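Local coordinates for protein type II 3-hydroxyacyl-CoA dehydrogenase (Thermus thermophilus, PDB 1UAY) that probably catalyses the oxidation of 3-hydroxyacyl-CoA to 3-ketoacyl-CoA in fatty acid beta-oxidation, as a member of the short-chain dehydrogenase family, at residues Ser135-Glu140 against Ala146-Ser151; Val217-Ile220 against Met225-Gly228. One frame throughout, in Å; residues are numbered along the deposited sequence.

Contact 1: residues Ser135-Glu140 against Ala146-Ser151; sequences SVAAFE and AAYAAS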
loop_
_atom_site.group_PDB
_atom_site.type_symbol
_atom_site.label_atom_id
_atom_site.label_comp_id
_atom_site.label_asym_id
_atom_site.label_seq_id
_atom_site.Cartn_x
_atom_site.Cartn_y
_atom_site.Cartn_z
ATOM N N SER A 135 10.584 -8.154 -4.085
ATOM C CA SER A 135 9.750 -9.262 -4.547
ATOM C C SER A 135 8.330 -8.963 -4.127
ATOM O O SER A 135 8.106 -8.233 -3.165
ATOM C CB SER A 135 10.187 -10.582 -3.898
ATOM O OG SER A 135 9.233 -11.615 -4.126
ATOM N N VAL A 136 7.367 -9.522 -4.851
ATOM C CA VAL A 136 5.970 -9.325 -4.498
ATOM C C VAL A 136 5.713 -9.970 -3.134
ATOM O O VAL A 136 4.722 -9.667 -2.478
ATOM C CB VAL A 136 5.025 -9.944 -5.554
ATOM C CG1 VAL A 136 5.134 -9.169 -6.860
ATOM C CG2 VAL A 136 5.368 -11.406 -5.772
ATOM N N ALA A 137 6.622 -10.847 -2.708
ATOM C CA ALA A 137 6.497 -11.506 -1.411
ATOM C C ALA A 137 6.552 -10.480 -0.282
ATOM O O ALA A 137 6.138 -10.760 0.838
ATOM C CB ALA A 137 7.603 -12.540 -1.234
ATOM N N ALA A 138 7.071 -9.292 -0.579
ATOM C CA ALA A 138 7.142 -8.227 0.417
ATOM C C ALA A 138 5.732 -7.724 0.715
ATOM O O ALA A 138 5.489 -7.096 1.753
ATOM C CB ALA A 138 8.000 -7.076 -0.106
ATOM N N PHE A 139 4.807 -8.017 -0.196
ATOM C CA PHE A 139 3.422 -7.576 -0.070
ATOM C C PHE A 139 2.420 -8.694 0.209
ATOM O O PHE A 139 1.504 -8.517 1.014
ATOM C CB PHE A 139 3.013 -6.831 -1.342
ATOM C CG PHE A 139 3.910 -5.671 -1.678
ATOM C CD1 PHE A 139 3.944 -4.544 -0.865
ATOM C CD2 PHE A 139 4.727 -5.712 -2.803
ATOM C CE1 PHE A 139 4.781 -3.472 -1.166
ATOM C CE2 PHE A 139 5.569 -4.645 -3.115
ATOM C CZ PHE A 139 5.594 -3.523 -2.294
ATOM N N GLU A 140 2.576 -9.833 -0.463
ATOM C CA GLU A 140 1.664 -10.964 -0.262
ATOM C C GLU A 140 2.411 -12.259 0.066
ATOM O O GLU A 140 2.211 -13.280 -0.589
ATOM C CB GLU A 140 0.802 -11.203 -1.508
ATOM C CG GLU A 140 -0.083 -10.044 -1.944
ATOM C CD GLU A 140 0.610 -9.116 -2.923
ATOM O OE1 GLU A 140 1.321 -9.625 -3.813
ATOM O OE2 GLU A 140 0.428 -7.886 -2.814
ATOM N N ALA A 146 8.025 -16.432 5.413
ATOM C CA ALA A 146 8.214 -15.385 6.409
ATOM C C ALA A 146 9.581 -14.703 6.335
ATOM O O ALA A 146 9.664 -13.473 6.326
ATOM C CB ALA A 146 7.984 -15.949 7.803
ATOM N N ALA A 147 10.649 -15.493 6.287
ATOM C CA ALA A 147 11.998 -14.937 6.224
ATOM C C ALA A 147 12.218 -14.138 4.944
ATOM O O ALA A 147 12.691 -13.000 4.976
ATOM C CB ALA A 147 13.034 -16.055 6.318
ATOM N N TYR A 148 11.880 -14.746 3.813
ATOM C CA TYR A 148 12.041 -14.098 2.523
ATOM C C TYR A 148 11.231 -12.802 2.455
ATOM O O TYR A 148 11.751 -11.756 2.063
ATOM C CB TYR A 148 11.592 -15.054 1.418
ATOM C CG TYR A 148 11.861 -14.555 0.021
ATOM C CD1 TYR A 148 13.153 -14.547 -0.502
ATOM C CD2 TYR A 148 10.820 -14.100 -0.783
ATOM C CE1 TYR A 148 13.400 -14.098 -1.801
ATOM C CE2 TYR A 148 11.052 -13.649 -2.077
ATOM C CZ TYR A 148 12.340 -13.652 -2.581
ATOM O OH TYR A 148 12.556 -13.220 -3.870
ATOM N N ALA A 149 9.961 -12.876 2.838
ATOM C CA ALA A 149 9.084 -11.708 2.821
ATOM C C ALA A 149 9.638 -10.582 3.690
ATOM O O ALA A 149 9.647 -9.418 3.281
ATOM C CB ALA A 149 7.687 -12.097 3.297
ATOM N N ALA A 150 10.104 -10.924 4.887
ATOM C CA ALA A 150 10.648 -9.923 5.794
ATOM C C ALA A 150 11.853 -9.232 5.170
ATOM O O ALA A 150 11.970 -8.006 5.222
ATOM C CB ALA A 150 11.045 -10.570 7.115
ATOM N N SER A 151 12.746 -10.012 4.571
ATOM C CA SER A 151 13.936 -9.427 3.965
ATOM C C SER A 151 13.578 -8.486 2.818
ATOM O O SER A 151 14.162 -7.411 2.687
ATOM C CB SER A 151 14.893 -10.527 3.476
ATOM O OG SER A 151 14.429 -11.166 2.298
#

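Contact 2: residues Val217-Ile220 against Met225-Gly228; sequences VLHI and MLNG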
loop_
_atom_site.group_PDB
_atom_site.type_symbol
_atom_site.label_atom_id
_atom_site.label_comp_id
_atom_site.label_asym_id
_atom_site.label_seq_id
_atom_site.Cartn_x
_atom_site.Cartn_y
_atom_site.Cartn_z
ATOM N N VAL A 217 14.623 -2.372 -15.839
ATOM C CA VAL A 217 15.786 -1.754 -15.218
ATOM C C VAL A 217 16.357 -0.689 -16.148
ATOM O O VAL A 217 16.662 0.423 -15.712
ATOM C CB VAL A 217 16.873 -2.806 -14.886
ATOM C CG1 VAL A 217 18.169 -2.118 -14.462
ATOM C CG2 VAL A 217 16.376 -3.714 -13.770
ATOM N N LEU A 218 16.502 -1.013 -17.429
ATOM C CA LEU A 218 17.038 -0.021 -18.356
ATOM C C LEU A 218 16.102 1.178 -18.511
ATOM O O LEU A 218 16.523 2.319 -18.661
ATOM C CB LEU A 218 17.246 -0.688 -19.716
ATOM C CG LEU A 218 18.698 -1.116 -19.930
ATOM C CD1 LEU A 218 19.100 -2.257 -18.996
ATOM C CD2 LEU A 218 18.970 -1.612 -21.351
ATOM N N HIS A 219 14.789 0.971 -18.457
ATOM C CA HIS A 219 13.894 2.112 -18.554
ATOM C C HIS A 219 14.057 3.001 -17.328
ATOM O O HIS A 219 14.041 4.225 -17.435
ATOM C CB HIS A 219 12.430 1.695 -18.663
ATOM C CG HIS A 219 11.502 2.867 -18.749
ATOM N ND1 HIS A 219 11.525 3.746 -19.811
ATOM C CD2 HIS A 219 10.614 3.372 -17.860
ATOM C CE1 HIS A 219 10.696 4.745 -19.569
ATOM N NE2 HIS A 219 10.131 4.544 -18.392
ATOM N N ILE A 220 14.208 2.391 -16.159
ATOM C CA ILE A 220 14.389 3.169 -14.940
ATOM C C ILE A 220 15.620 4.062 -15.097
ATOM O O ILE A 220 15.593 5.241 -14.745
ATOM C CB ILE A 220 14.552 2.246 -13.712
ATOM C CG1 ILE A 220 13.220 1.545 -13.426
ATOM C CG2 ILE A 220 15.017 3.054 -12.501
ATOM C CD1 ILE A 220 13.322 0.381 -12.466
ATOM N N MET A 225 12.310 10.782 -13.846
ATOM C CA MET A 225 11.191 10.917 -12.922
ATOM C C MET A 225 10.858 9.689 -12.076
ATOM O O MET A 225 10.089 9.793 -11.122
ATOM C CB MET A 225 9.943 11.395 -13.668
ATOM C CG MET A 225 9.965 12.876 -14.033
ATOM S SD MET A 225 10.040 14.002 -12.607
ATOM C CE MET A 225 8.371 13.850 -11.962
ATOM N N LEU A 226 11.421 8.528 -12.409
ATOM C CA LEU A 226 11.172 7.330 -11.605
ATOM C C LEU A 226 12.141 7.368 -10.425
ATOM O O LEU A 226 13.351 7.233 -10.593
ATOM C CB LEU A 226 11.394 6.059 -12.432
ATOM C CG LEU A 226 10.272 5.712 -13.413
ATOM C CD1 LEU A 226 10.716 4.574 -14.322
ATOM C CD2 LEU A 226 9.015 5.327 -12.637
ATOM N N ASN A 227 11.609 7.553 -9.223
ATOM C CA ASN A 227 12.462 7.666 -8.045
ATOM C C ASN A 227 11.677 7.384 -6.766
ATOM O O ASN A 227 10.524 7.767 -6.612
ATOM C CB ASN A 227 13.045 9.083 -8.020
ATOM C CG ASN A 227 14.244 9.139 -7.102
ATOM O OD1 ASN A 227 14.854 8.127 -6.763
ATOM N ND2 ASN A 227 14.631 10.382 -6.763
ATOM N N GLY A 228 12.331 6.707 -5.822
ATOM C CA GLY A 228 11.738 6.403 -4.531
ATOM C C GLY A 228 10.490 5.552 -4.597
ATOM O O GLY A 228 9.698 5.526 -3.654
#

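Contact 1: residues Ser135-Glu140 against Ala146-Ser151
Ala138 and Ala149 mark the closest approach of the two backbones, their CA atoms lying 4.7 Å apart where the short helical turn 137-140 meets the start of helix 146-166. With only methyl groups at these positions, main chain can pack against side chain directly: the CB of Ala149 presses on the carbonyl oxygen of Ala137 at 3.2 Å. Ser135 lies just before the turn, and its OG accepts a nearly straight hydrogen bond from Ala137 N (3.1 Å, 168° at the hydrogen), a capping bond.

The CG of Tyr148 is anti to the backbone N (chi1 -173°), and its ring reaches across to Ser135 and Ala137, which meet it at the CD2-CE2 edge, near the ring plane. The CB of Ala137 touches CD2 of Tyr148 at 3.6 Å, whereas the OG of Ser135 is 3.4 Å from CE2 of the same ring. Between Ser135 OG and Tyr148 OH the distance is 3.7 Å. Lys152, one helical turn beyond Tyr148, packs against Ser135 and Ala138, and Ser151 OG bonds to both Tyr148 O and Asn101 ND2.

Tyr148 and Lys152 fit the YxxxK motif of short-chain dehydrogenases, and Ser135 is probably the serine that accompanies it. The contact between their segments is thus essentially van der Waals, with the capping bond holding the serine oxygen beside the tyrosine edge, consistent with the serine and tyrosine of the family's active site being set side by side.

Contact 2: residues Val217-Ile220 against Met225-Gly228
Leu226 meets His219 and Ile220 through one methyl group, CD1, so that the apolar packing across this contact converges on a single atom. Its CG stands anti to the carbonyl carbon and its chain is extended beyond that (chi1 -77°, chi2 171°), which carries CD1 back toward the helix that the polypeptide has just left. There Leu226 CD1 lies 4.0 Å from the CG1 of Ile220 and equally far from that residue's CA, touching backbone and side chain together. The two side chains cross at about a right angle.

The aromatic part of the contact comes from His219, whose CD2 is 3.7 Å from Leu226 CD1. The methyl approaches the imidazole obliquely. The ring also stacks on His219 of the third subunit, and Leu226 itself packs on Arg232 of that subunit, so the contact borders a subunit interface.

Polar ties bypass the side chains that touch. Arg172 NH1 donates to the carbonyl oxygens of both Ile220 and Leu226, bridging the two segments, while Asn227 OD1 accepts from Val173 N.

Ile220 packs in turn on Val174 and Val176 of strand 171-178. Helix 210-222 thus lies against that strand, and the chain turns back through residues 225-228 to enter the adjacent parallel strand 230-233: the closing half of a beta-alpha-beta crossover in a Rossmann fold.

Overall arrangement
Both contacts are buried, and each joins a helix to a nearby piece of chain, but they serve different regions of one Rossmann fold. Their centres are 22 Å apart and their nearest atoms about 10 Å, without touching. Contact 1 lies beyond the end of strand 128-133, with the Tyr148 side chain about 8 Å from the bound adenosine; it mixes polar and apolar atoms around residues that probably belong to the active site. Contact 2 is van der Waals packing of a leucine methyl on an isoleucine and a histidine ring, between helix 210-222 and the loop leading to strand 230-233, outermost of this chain's sheet. Other subunits pack on both: the second on contact 1, the third on contact 2.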